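Local coordinates for protein cystathionine gamma-synthase (Xanthomonas oryzae pv. oryzae KACC 10331, PDB 6LD9) that probably catalyses the pyridoxal phosphate-dependent formation of cystathionine in methionine biosynthesis, as a member of the trans-sulfuration enzyme family, at residues A179-D184 / F198-V203; V107-Y112 / T132-D137; T186-A191 / R302-F307. The protein carries 2 engineered substitutions. One frame throughout, in Å; residues are numbered along the deposited sequence.

Interaction 1: residues A179-D184 / F198-V203; sequences ALTVVD and FGADLV. With E9U ((2~{S})-4-[(2~{R})-2-azanyl-3-oxidanyl-3-oxidanylidene-propyl]sulfanyl-2-[(~{E})-[2-methyl-3-oxidanyl-5-(phosphonooxymethyl)pyridin-4-yl]methylideneamino]butanoic acid), chain G.
The carboxylate of D201 lies between L180 and T181. Methyl CD2 of L180 sits over one face, with CD2 3.6 Å from D201 CG. The hydroxyl of T181 comes from the opposite side, 44° out of the carboxylate plane, with OG1 3.0 Å from D201 OD2. At the edge, T181 N donates to the anti lone pair of D201 OD2 over 2.9 Å. This is the start of a parallel strand pair, 180-184 beside 202-206, in the seven-stranded sheet of the fold type I PLP enzymes. One carboxylate oxygen is thus gripped by two donors from the same residue. The CG of D201 is anti to its carbonyl carbon (chi1 -63°), which sets the carboxylate beside the backbone N, with its OD2 edge at T181 N.

Across the pair, the bonds to T181 O from D201 N and L202 N are weak. The regular ladder begins with V183 N to L202 O, 2.8 Å long and 155° at the hydrogen. V182 and L202 share one face of the sheet, where V182 CG2 packs 3.6 Å from L202 CB. V183 and V203 share the other face, and V183 CG2 also reaches A200 CB. Strand 151-155 flanks 180-184 on its other edge, and I171 of helix 167-176 packs on T181 and A200.

The strand ends at the bound cystathionine adduct of the cofactor. The T186 hydroxyl is hydrogen-bonded to D184 OD1. The other oxygen, D184 OD2, stands 2.6 Å from the pyridine nitrogen N1 of E9U.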
loop_
_atom_site.group_PDB
_atom_site.type_symbol
_atom_site.label_atom_id
_atom_site.label_comp_id
_atom_site.label_asym_id
_atom_site.label_seq_id
_atom_site.Cartn_x
_atom_site.Cartn_y
_atom_site.Cartn_z
ATOM N N ALA C 179 24.220 -36.275 -3.562
ATOM C CA ALA C 179 23.178 -35.323 -4.008
ATOM C C ALA C 179 22.754 -34.347 -2.896
ATOM O O ALA C 179 22.479 -34.761 -1.748
ATOM C CB ALA C 179 21.994 -36.122 -4.439
ATOM N N LEU C 180 22.550 -33.100 -3.280
ATOM C CA LEU C 180 21.798 -32.095 -2.492
ATOM C C LEU C 180 20.308 -32.462 -2.514
ATOM O O LEU C 180 19.829 -33.121 -3.463
ATOM C CB LEU C 180 22.039 -30.687 -3.056
ATOM C CG LEU C 180 23.509 -30.267 -3.081
ATOM C CD1 LEU C 180 23.718 -29.105 -4.060
ATOM C CD2 LEU C 180 24.028 -29.921 -1.691
ATOM N N THR C 181 19.630 -32.008 -1.482
ATOM C CA THR C 181 18.191 -32.183 -1.249
ATOM C C THR C 181 17.548 -30.821 -1.098
ATOM O O THR C 181 18.057 -29.993 -0.275
ATOM C CB THR C 181 17.924 -32.985 0.025
ATOM O OG1 THR C 181 19.124 -33.023 0.822
ATOM C CG2 THR C 181 17.525 -34.386 -0.348
ATOM N N VAL C 182 16.411 -30.670 -1.759
ATOM C CA VAL C 182 15.540 -29.504 -1.542
ATOM C C VAL C 182 14.129 -30.000 -1.286
ATOM O O VAL C 182 13.679 -30.956 -1.989
ATOM C CB VAL C 182 15.608 -28.549 -2.744
ATOM C CG1 VAL C 182 15.189 -29.184 -4.078
ATOM C CG2 VAL C 182 14.778 -27.310 -2.439
ATOM N N VAL C 183 13.457 -29.418 -0.287
ATOM C CA VAL C 183 12.061 -29.836 0.055
ATOM C C VAL C 183 11.104 -28.674 -0.150
ATOM O O VAL C 183 11.355 -27.636 0.420
ATOM C CB VAL C 183 11.958 -30.352 1.500
ATOM C CG1 VAL C 183 10.547 -30.849 1.807
ATOM C CG2 VAL C 183 12.975 -31.447 1.706
ATOM N N ASP C 184 10.061 -28.891 -0.942
ATOM C CA ASP C 184 8.946 -27.942 -1.114
ATOM C C ASP C 184 8.002 -28.159 0.061
ATOM O O ASP C 184 7.331 -29.146 0.085
ATOM C CB ASP C 184 8.253 -28.078 -2.476
ATOM C CG ASP C 184 7.195 -26.992 -2.728
ATOM O OD1 ASP C 184 6.714 -26.378 -1.734
ATOM O OD2 ASP C 184 6.801 -26.802 -3.919
ATOM N N PHE C 198 15.700 -32.787 9.255
ATOM C CA PHE C 198 15.919 -34.123 8.678
ATOM C C PHE C 198 17.177 -34.110 7.811
ATOM O O PHE C 198 17.397 -35.050 7.085
ATOM C CB PHE C 198 14.668 -34.579 7.928
ATOM C CG PHE C 198 13.497 -34.814 8.829
ATOM C CD1 PHE C 198 12.681 -33.765 9.213
ATOM C CD2 PHE C 198 13.283 -36.070 9.389
ATOM C CE1 PHE C 198 11.613 -33.972 10.072
ATOM C CE2 PHE C 198 12.218 -36.275 10.253
ATOM C CZ PHE C 198 11.390 -35.227 10.607
ATOM N N GLY C 199 17.941 -33.026 7.780
ATOM C CA GLY C 199 19.172 -32.965 6.960
ATOM C C GLY C 199 19.028 -32.378 5.546
ATOM O O GLY C 199 20.014 -32.414 4.795
ATOM N N ALA C 200 17.895 -31.810 5.137
ATOM C CA ALA C 200 17.802 -31.196 3.790
ATOM C C ALA C 200 18.770 -30.022 3.671
ATOM O O ALA C 200 18.978 -29.340 4.634
ATOM C CB ALA C 200 16.397 -30.766 3.531
ATOM N N ASP C 201 19.304 -29.777 2.494
ATOM C CA ASP C 201 20.187 -28.618 2.244
ATOM C C ASP C 201 19.351 -27.330 2.145
ATOM O O ASP C 201 19.830 -26.237 2.532
ATOM C CB ASP C 201 20.978 -28.942 0.981
ATOM C CG ASP C 201 21.871 -30.166 1.151
ATOM O OD1 ASP C 201 22.806 -30.043 1.953
ATOM O OD2 ASP C 201 21.575 -31.264 0.562
ATOM N N LEU C 202 18.113 -27.468 1.685
ATOM C CA LEU C 202 17.255 -26.368 1.218
ATOM C C LEU C 202 15.790 -26.688 1.480
ATOM O O LEU C 202 15.348 -27.844 1.151
ATOM C CB LEU C 202 17.419 -26.179 -0.288
ATOM C CG LEU C 202 18.772 -25.659 -0.753
ATOM C CD1 LEU C 202 18.940 -25.946 -2.234
ATOM C CD2 LEU C 202 18.853 -24.184 -0.491
ATOM N N VAL C 203 15.077 -25.689 1.991
ATOM C CA VAL C 203 13.605 -25.776 2.028
ATOM C C VAL C 203 13.034 -24.581 1.261
ATOM O O VAL C 203 13.615 -23.493 1.332
ATOM C CB VAL C 203 13.114 -25.884 3.473
ATOM C CG1 VAL C 203 13.428 -24.657 4.270
ATOM C CG2 VAL C 203 11.627 -26.107 3.510
HETATM N N1 E9U G . 4.842 -25.337 -4.781
HETATM C C2 E9U G . 3.608 -25.889 -4.497
HETATM C C3 E9U G . 2.361 -25.285 -4.962
HETATM N N E9U G . 0.059 -24.035 -6.075
HETATM C CA E9U G . -1.220 -23.410 -6.490
HETATM C C E9U G . -2.287 -24.443 -6.257
HETATM O O E9U G . -1.940 -25.673 -6.255
HETATM C CB E9U G . -1.080 -22.951 -7.944
HETATM C CG E9U G . -2.349 -22.721 -8.654
HETATM S SD E9U G . -2.274 -23.126 -10.374
HETATM C CE E9U G . -1.561 -21.812 -11.343
HETATM C CZ E9U G . -1.826 -21.299 -12.790
HETATM C CH E9U G . -0.647 -21.622 -13.638
HETATM N NH E9U G . -3.121 -21.426 -13.477
HETATM C C2A E9U G . 3.515 -27.137 -3.647
HETATM C C4 E9U G . 2.452 -24.083 -5.763
HETATM C C4A E9U G . 1.213 -23.473 -6.270
HETATM C C5 E9U G . 3.817 -23.561 -5.983
HETATM C C5A E9U G . 4.081 -22.325 -6.752
HETATM C C6 E9U G . 4.947 -24.231 -5.464
HETATM O O1P E9U G . 2.004 -19.948 -7.230
HETATM O O2P E9U G . 3.485 -18.834 -5.499
HETATM O O3 E9U G . 1.181 -25.837 -4.726
HETATM O O3P E9U G . 4.439 -19.402 -7.702
HETATM O O4P E9U G . 3.930 -21.156 -5.934
HETATM O OT E9U G . -3.499 -24.067 -6.134
HETATM O OX1 E9U G . -0.727 -21.857 -14.821
HETATM O OX2 E9U G . 0.467 -21.599 -13.137
HETATM P P E9U G . 3.403 -19.759 -6.667
#

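Interaction 2: residues V107-Y112 / T132-D137; sequences VPHDAY and TADLTD. With E9U ((2~{S})-4-[(2~{R})-2-azanyl-3-oxidanyl-3-oxidanylidene-propyl]sulfanyl-2-[(~{E})-[2-methyl-3-oxidanyl-5-(phosphonooxymethyl)pyridin-4-yl]methylideneamino]butanoic acid), chain G.
V107 and T132, then P108 and A133, pair as parallel strand ends, with A133 N bonded to V107 O at 3.1 Å and H109 N to A133 O at 2.9 Å. The first bond is nearly straight. The second is more bent, and its donor is tilted 32° from the carbonyl plane.

Past the strands, H109 and D134 run side by side and point the same way. The imidazole and the carboxylate are stacked, their planes 23° apart, with H109 CE1 3.4 Å from D134 CG. D134 CB makes a CH-pi contact over the same ring face, and D110 CB covers the opposite face. The ring reaches D134 because H109 CG sits between its own N and carbonyl carbon (chi1 70°). Two waters bridge its nitrogens to the other segment. One lies in the ring plane, 2.9 Å from H109 ND1, and accepts from L135 N. The other joins H109 NE2 to D134 OD2. These bonds, with the packing on both faces, probably limit how the ring turns. D134 OD1 also accepts from T136 N, forming an Asx turn. L135 CD1 touches the ring of P108 at CG, 3.7 Å away, and V107 CG2 packs on T132 CB.

P108-A111 is a type I turn that leads to Y112. One face of the Y112 ring covers the cofactor part of E9U, with C4A 3.5 Å above the phenol plane. Y112 OH is hydrogen-bonded to R59 of the second subunit.

The contact closes the beta-alpha-beta crossover of strand 104-108, helix 113-124 and strand 129-133. A tyrosine over the cofactor ring, just before that helix, is characteristic of the active site in this PLP family.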
loop_
_atom_site.group_PDB
_atom_site.type_symbol
_atom_site.label_atom_id
_atom_site.label_comp_id
_atom_site.label_asym_id
_atom_site.label_seq_id
_atom_site.Cartn_x
_atom_site.Cartn_y
_atom_site.Cartn_z
ATOM N N VAL C 107 13.000 -35.543 -9.527
ATOM C CA VAL C 107 11.739 -34.880 -9.044
ATOM C C VAL C 107 10.673 -35.945 -8.759
ATOM O O VAL C 107 10.695 -37.004 -9.348
ATOM C CB VAL C 107 11.201 -33.844 -10.064
ATOM C CG1 VAL C 107 12.244 -32.772 -10.368
ATOM C CG2 VAL C 107 10.752 -34.537 -11.337
ATOM N N PRO C 108 9.679 -35.654 -7.898
ATOM C CA PRO C 108 8.571 -36.565 -7.651
ATOM C C PRO C 108 7.593 -36.641 -8.832
ATOM O O PRO C 108 7.390 -35.704 -9.465
ATOM C CB PRO C 108 7.907 -35.912 -6.432
ATOM C CG PRO C 108 8.881 -34.903 -5.878
ATOM C CD PRO C 108 9.575 -34.412 -7.121
ATOM N N HIS C 109 6.996 -37.781 -9.091
ATOM C CA HIS C 109 5.994 -37.963 -10.176
ATOM C C HIS C 109 4.762 -37.097 -9.865
ATOM O O HIS C 109 4.004 -36.769 -10.752
ATOM C CB HIS C 109 5.690 -39.469 -10.329
ATOM C CG HIS C 109 4.917 -40.061 -9.196
ATOM N ND1 HIS C 109 5.290 -39.909 -7.840
ATOM C CD2 HIS C 109 3.756 -40.770 -9.174
ATOM C CE1 HIS C 109 4.393 -40.477 -7.048
ATOM N NE2 HIS C 109 3.435 -41.032 -7.845
ATOM N N ASP C 110 4.475 -36.837 -8.604
ATOM C CA ASP C 110 3.183 -36.210 -8.236
ATOM C C ASP C 110 3.370 -34.785 -7.687
ATOM O O ASP C 110 2.471 -34.290 -6.950
ATOM C CB ASP C 110 2.490 -37.083 -7.213
ATOM C CG ASP C 110 3.144 -37.233 -5.842
ATOM O OD1 ASP C 110 4.337 -36.871 -5.621
ATOM O OD2 ASP C 110 2.430 -37.789 -4.979
ATOM N N ALA C 111 4.488 -34.141 -8.015
ATOM C CA ALA C 111 4.703 -32.692 -7.783
ATOM C C ALA C 111 3.582 -31.807 -8.415
ATOM O O ALA C 111 2.908 -32.237 -9.389
ATOM C CB ALA C 111 6.082 -32.325 -8.276
ATOM N N TYR C 112 3.338 -30.639 -7.808
ATOM C CA TYR C 112 2.527 -29.515 -8.340
ATOM C C TYR C 112 2.780 -29.412 -9.843
ATOM O O TYR C 112 3.954 -29.435 -10.249
ATOM C CB TYR C 112 2.898 -28.233 -7.580
ATOM C CG TYR C 112 2.385 -26.977 -8.215
ATOM C CD1 TYR C 112 1.036 -26.856 -8.552
ATOM C CD2 TYR C 112 3.260 -25.960 -8.589
ATOM C CE1 TYR C 112 0.567 -25.743 -9.228
ATOM C CE2 TYR C 112 2.797 -24.834 -9.264
ATOM C CZ TYR C 112 1.444 -24.724 -9.562
ATOM O OH TYR C 112 0.993 -23.657 -10.268
ATOM N N THR C 132 12.028 -38.477 -13.325
ATOM C CA THR C 132 10.816 -38.340 -12.494
ATOM C C THR C 132 10.575 -39.721 -11.879
ATOM O O THR C 132 10.389 -40.641 -12.618
ATOM C CB THR C 132 9.652 -37.520 -13.112
ATOM O OG1 THR C 132 8.519 -38.337 -13.337
ATOM C CG2 THR C 132 9.914 -36.709 -14.358
ATOM N N ALA C 133 10.689 -39.815 -10.554
ATOM C CA ALA C 133 10.617 -41.033 -9.712
ATOM C C ALA C 133 9.428 -40.989 -8.750
ATOM O O ALA C 133 8.952 -39.888 -8.466
ATOM C CB ALA C 133 11.858 -41.132 -8.859
ATOM N N ASP C 134 9.040 -42.142 -8.192
ATOM C CA ASP C 134 8.073 -42.209 -7.066
ATOM C C ASP C 134 8.895 -42.277 -5.784
ATOM O O ASP C 134 9.367 -43.301 -5.462
ATOM C CB ASP C 134 7.037 -43.324 -7.231
ATOM C CG ASP C 134 5.979 -43.384 -6.123
ATOM O OD1 ASP C 134 6.219 -42.807 -5.033
ATOM O OD2 ASP C 134 4.915 -44.025 -6.344
ATOM N N LEU C 135 9.061 -41.177 -5.068
ATOM C CA LEU C 135 9.924 -41.191 -3.871
ATOM C C LEU C 135 9.241 -41.863 -2.665
ATOM O O LEU C 135 9.898 -41.905 -1.607
ATOM C CB LEU C 135 10.330 -39.753 -3.568
ATOM C CG LEU C 135 10.876 -38.966 -4.753
ATOM C CD1 LEU C 135 11.055 -37.510 -4.392
ATOM C CD2 LEU C 135 12.185 -39.527 -5.213
ATOM N N THR C 136 8.016 -42.387 -2.783
ATOM C CA THR C 136 7.349 -43.119 -1.672
ATOM C C THR C 136 7.666 -44.608 -1.769
ATOM O O THR C 136 7.341 -45.364 -0.866
ATOM C CB THR C 136 5.823 -43.033 -1.660
ATOM O OG1 THR C 136 5.427 -43.597 -2.906
ATOM C CG2 THR C 136 5.328 -41.626 -1.444
ATOM N N ASP C 137 8.477 -44.949 -2.726
ATOM C CA ASP C 137 8.600 -46.309 -3.242
ATOM C C ASP C 137 10.074 -46.673 -3.443
ATOM O O ASP C 137 10.774 -46.159 -4.313
ATOM C CB ASP C 137 7.695 -46.201 -4.427
ATOM C CG ASP C 137 7.668 -47.535 -5.028
ATOM O OD1 ASP C 137 8.784 -48.088 -5.345
ATOM O OD2 ASP C 137 6.550 -48.005 -5.089
HETATM N N1 E9U G . 4.842 -25.337 -4.781
HETATM C C2 E9U G . 3.608 -25.889 -4.497
HETATM C C3 E9U G . 2.361 -25.285 -4.962
HETATM N N E9U G . 0.059 -24.035 -6.075
HETATM C CA E9U G . -1.220 -23.410 -6.490
HETATM C C E9U G . -2.287 -24.443 -6.257
HETATM O O E9U G . -1.940 -25.673 -6.255
HETATM C CB E9U G . -1.080 -22.951 -7.944
HETATM C CG E9U G . -2.349 -22.721 -8.654
HETATM S SD E9U G . -2.274 -23.126 -10.374
HETATM C CE E9U G . -1.561 -21.812 -11.343
HETATM C CZ E9U G . -1.826 -21.299 -12.790
HETATM C CH E9U G . -0.647 -21.622 -13.638
HETATM N NH E9U G . -3.121 -21.426 -13.477
HETATM C C2A E9U G . 3.515 -27.137 -3.647
HETATM C C4 E9U G . 2.452 -24.083 -5.763
HETATM C C4A E9U G . 1.213 -23.473 -6.270
HETATM C C5 E9U G . 3.817 -23.561 -5.983
HETATM C C5A E9U G . 4.081 -22.325 -6.752
HETATM C C6 E9U G . 4.947 -24.231 -5.464
HETATM O O1P E9U G . 2.004 -19.948 -7.230
HETATM O O2P E9U G . 3.485 -18.834 -5.499
HETATM O O3 E9U G . 1.181 -25.837 -4.726
HETATM O O3P E9U G . 4.439 -19.402 -7.702
HETATM O O4P E9U G . 3.930 -21.156 -5.934
HETATM O OT E9U G . -3.499 -24.067 -6.134
HETATM O OX1 E9U G . -0.727 -21.857 -14.821
HETATM O OX2 E9U G . 0.467 -21.599 -13.137
HETATM P P E9U G . 3.403 -19.759 -6.667
HETATM O O HOH W 1 7.032 -39.338 -5.621
HETATM O O HOH W 2 2.079 -43.123 -6.612
#

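Interaction 3: residues T186-A191 / R302-F307; sequences TFLSPA and RQQKGF. With E9U ((2~{S})-4-[(2~{R})-2-azanyl-3-oxidanyl-3-oxidanylidene-propyl]sulfanyl-2-[(~{E})-[2-methyl-3-oxidanyl-5-(phosphonooxymethyl)pyridin-4-yl]methylideneamino]butanoic acid), chain G.
A methyl group of L188 presses squarely onto the flat amide of Q304. L188 CD1 stands over the amide face, only 3.2 Å from Q304 CD, a tight approach for two carbons. The same methyl is 3.5 Å from Q304 CG. The two side chains cross at about a right angle. Both side chains leave the backbone toward the opposite segment, and the Q304 chain is extended beyond CG, which lays its amide beneath the leucine.

The amide is held by its own segment. Q304 NE2 donates to G306 O over 2.9 Å, with that oxygen close to the amide plane. This bond fixes how the amide is turned and so presents a flat face to L188. Farther along, K305 passes its CD 3.8 Å from A191 O. The 186-191 loop is braced internally by an ST turn, with A191 N bonded to S189 OG.

The loop follows strand 180-184 and begins at the active site, where T186 CB lies 3.8 Å from C2A of E9U. Helix 297-303 ends just before Q304, and the chain then runs on to strand 310-315 of the second sheet. The side chain of L188 is about 10 Å from that of K209, the predicted cofactor-attachment lysine, which carries no cofactor here.

Between the two segments the contact is van der Waals only. The amide spends an NE2 hydrogen on G306 O and offers its face to the leucine methyl.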
loop_
_atom_site.group_PDB
_atom_site.type_symbol
_atom_site.label_atom_id
_atom_site.label_comp_id
_atom_site.label_asym_id
_atom_site.label_seq_id
_atom_site.Cartn_x
_atom_site.Cartn_y
_atom_site.Cartn_z
ATOM N N THR C 186 5.491 -26.167 1.153
ATOM C CA THR C 186 4.375 -25.215 1.018
ATOM C C THR C 186 3.178 -25.686 1.850
ATOM O O THR C 186 2.464 -24.859 2.435
ATOM C CB THR C 186 3.980 -25.069 -0.466
ATOM O OG1 THR C 186 5.052 -24.420 -1.138
ATOM C CG2 THR C 186 2.704 -24.273 -0.707
ATOM N N PHE C 187 2.780 -26.912 1.604
ATOM C CA PHE C 187 1.530 -27.500 2.130
ATOM C C PHE C 187 1.459 -27.534 3.647
ATOM O O PHE C 187 0.354 -27.438 4.138
ATOM C CB PHE C 187 1.357 -28.895 1.594
ATOM C CG PHE C 187 0.384 -28.940 0.457
ATOM C CD1 PHE C 187 0.417 -27.939 -0.517
ATOM C CD2 PHE C 187 -0.505 -30.012 0.337
ATOM C CE1 PHE C 187 -0.484 -27.991 -1.572
ATOM C CE2 PHE C 187 -1.420 -30.030 -0.711
ATOM C CZ PHE C 187 -1.414 -29.017 -1.655
ATOM N N LEU C 188 2.568 -27.576 4.372
ATOM C CA LEU C 188 2.448 -27.596 5.851
ATOM C C LEU C 188 2.908 -26.305 6.506
ATOM O O LEU C 188 2.440 -26.058 7.631
ATOM C CB LEU C 188 3.228 -28.784 6.374
ATOM C CG LEU C 188 2.571 -30.135 6.092
ATOM C CD1 LEU C 188 3.442 -31.293 6.586
ATOM C CD2 LEU C 188 1.225 -30.195 6.762
ATOM N N SER C 189 3.803 -25.552 5.868
ATOM C CA SER C 189 4.488 -24.362 6.439
ATOM C C SER C 189 5.550 -24.766 7.454
ATOM O O SER C 189 5.546 -25.863 8.002
ATOM C CB SER C 189 3.495 -23.410 7.096
ATOM O OG SER C 189 3.470 -23.585 8.520
ATOM N N PRO C 190 6.416 -23.844 7.875
ATOM C CA PRO C 190 7.398 -24.152 8.901
ATOM C C PRO C 190 6.788 -24.435 10.269
ATOM O O PRO C 190 7.441 -24.979 11.097
ATOM C CB PRO C 190 8.232 -22.881 9.000
ATOM C CG PRO C 190 7.986 -22.197 7.685
ATOM C CD PRO C 190 6.539 -22.476 7.363
ATOM N N ALA C 191 5.573 -23.991 10.514
ATOM C CA ALA C 191 4.934 -24.229 11.828
ATOM C C ALA C 191 4.678 -25.735 11.980
ATOM O O ALA C 191 4.522 -26.174 13.110
ATOM C CB ALA C 191 3.652 -23.424 11.971
ATOM N N ARG C 302 4.697 -38.641 12.741
ATOM C CA ARG C 302 6.073 -38.561 13.230
ATOM C C ARG C 302 6.886 -37.409 12.621
ATOM O O ARG C 302 7.793 -36.889 13.288
ATOM C CB ARG C 302 6.736 -39.876 12.818
ATOM C CG ARG C 302 8.027 -40.101 13.583
ATOM C CD ARG C 302 7.740 -40.566 15.031
ATOM N NE ARG C 302 8.185 -41.960 15.089
ATOM C CZ ARG C 302 8.212 -42.710 16.157
ATOM N NH1 ARG C 302 7.814 -42.233 17.325
ATOM N NH2 ARG C 302 8.646 -43.945 16.041
ATOM N N GLN C 303 6.776 -37.142 11.322
ATOM C CA GLN C 303 7.694 -36.144 10.719
ATOM C C GLN C 303 7.016 -34.763 10.702
ATOM O O GLN C 303 7.776 -33.789 10.533
ATOM C CB GLN C 303 8.250 -36.643 9.383
ATOM C CG GLN C 303 7.314 -36.517 8.209
ATOM C CD GLN C 303 7.982 -36.950 6.925
ATOM O OE1 GLN C 303 9.085 -37.549 6.927
ATOM N NE2 GLN C 303 7.284 -36.681 5.814
ATOM N N GLN C 304 5.696 -34.670 10.977
ATOM C CA GLN C 304 4.922 -33.399 11.017
ATOM C C GLN C 304 4.453 -33.159 12.450
ATOM O O GLN C 304 4.310 -34.129 13.121
ATOM C CB GLN C 304 3.728 -33.411 10.048
ATOM C CG GLN C 304 4.070 -33.977 8.672
ATOM C CD GLN C 304 2.859 -34.233 7.801
ATOM O OE1 GLN C 304 3.028 -34.751 6.690
ATOM N NE2 GLN C 304 1.651 -33.903 8.289
ATOM N N LYS C 305 4.148 -31.912 12.834
ATOM C CA LYS C 305 3.550 -31.537 14.128
ATOM C C LYS C 305 2.054 -31.388 13.994
ATOM O O LYS C 305 1.429 -31.003 14.949
ATOM C CB LYS C 305 4.107 -30.214 14.648
ATOM C CG LYS C 305 5.626 -30.215 14.651
ATOM C CD LYS C 305 6.281 -28.917 15.086
ATOM C CE LYS C 305 7.658 -28.742 14.458
ATOM N NZ LYS C 305 8.693 -29.576 15.134
ATOM N N GLY C 306 1.510 -31.594 12.819
ATOM C CA GLY C 306 0.043 -31.625 12.631
ATOM C C GLY C 306 -0.263 -32.094 11.223
ATOM O O GLY C 306 0.716 -32.227 10.418
ATOM N N PHE C 307 -1.511 -32.415 10.934
ATOM C CA PHE C 307 -1.867 -33.066 9.654
ATOM C C PHE C 307 -2.317 -32.010 8.624
ATOM O O PHE C 307 -2.587 -32.363 7.468
ATOM C CB PHE C 307 -2.867 -34.205 9.900
ATOM C CG PHE C 307 -2.360 -35.298 10.796
ATOM C CD1 PHE C 307 -1.440 -36.239 10.321
ATOM C CD2 PHE C 307 -2.837 -35.436 12.105
ATOM C CE1 PHE C 307 -0.977 -37.277 11.143
ATOM C CE2 PHE C 307 -2.336 -36.436 12.950
ATOM C CZ PHE C 307 -1.403 -37.358 12.465
HETATM N N1 E9U G . 4.842 -25.337 -4.781
HETATM C C2 E9U G . 3.608 -25.889 -4.497
HETATM C C3 E9U G . 2.361 -25.285 -4.962
HETATM N N E9U G . 0.059 -24.035 -6.075
HETATM C CA E9U G . -1.220 -23.410 -6.490
HETATM C C E9U G . -2.287 -24.443 -6.257
HETATM O O E9U G . -1.940 -25.673 -6.255
HETATM C CB E9U G . -1.080 -22.951 -7.944
HETATM C CG E9U G . -2.349 -22.721 -8.654
HETATM S SD E9U G . -2.274 -23.126 -10.374
HETATM C CE E9U G . -1.561 -21.812 -11.343
HETATM C CZ E9U G . -1.826 -21.299 -12.790
HETATM C CH E9U G . -0.647 -21.622 -13.638
HETATM N NH E9U G . -3.121 -21.426 -13.477
HETATM C C2A E9U G . 3.515 -27.137 -3.647
HETATM C C4 E9U G . 2.452 -24.083 -5.763
HETATM C C4A E9U G . 1.213 -23.473 -6.270
HETATM C C5 E9U G . 3.817 -23.561 -5.983
HETATM C C5A E9U G . 4.081 -22.325 -6.752
HETATM C C6 E9U G . 4.947 -24.231 -5.464
HETATM O O1P E9U G . 2.004 -19.948 -7.230
HETATM O O2P E9U G . 3.485 -18.834 -5.499
HETATM O O3 E9U G . 1.181 -25.837 -4.726
HETATM O O3P E9U G . 4.439 -19.402 -7.702
HETATM O O4P E9U G . 3.930 -21.156 -5.934
HETATM O OT E9U G . -3.499 -24.067 -6.134
HETATM O OX1 E9U G . -0.727 -21.857 -14.821
HETATM O OX2 E9U G . 0.467 -21.599 -13.137
HETATM P P E9U G . 3.403 -19.759 -6.667
#

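Going from the N terminus, interaction 2 comes first and is complete before the others begin. It closes the loop through helix 113-124 at one edge of the seven-stranded sheet. Interaction 1 then closes the short excursion from strand 180-184 to strand 202-206 in the same sheet. Interaction 3 starts inside that excursion, at 186-191, and closes only at 302-307, so it crosses interaction 1. It ties the large sheet's loop to the chain leading into the second sheet. Interactions 1 and 3 touch where F198 CZ meets Q303 CB at 3.7 Å. All three reach E9U, through D184, Y112 and T186.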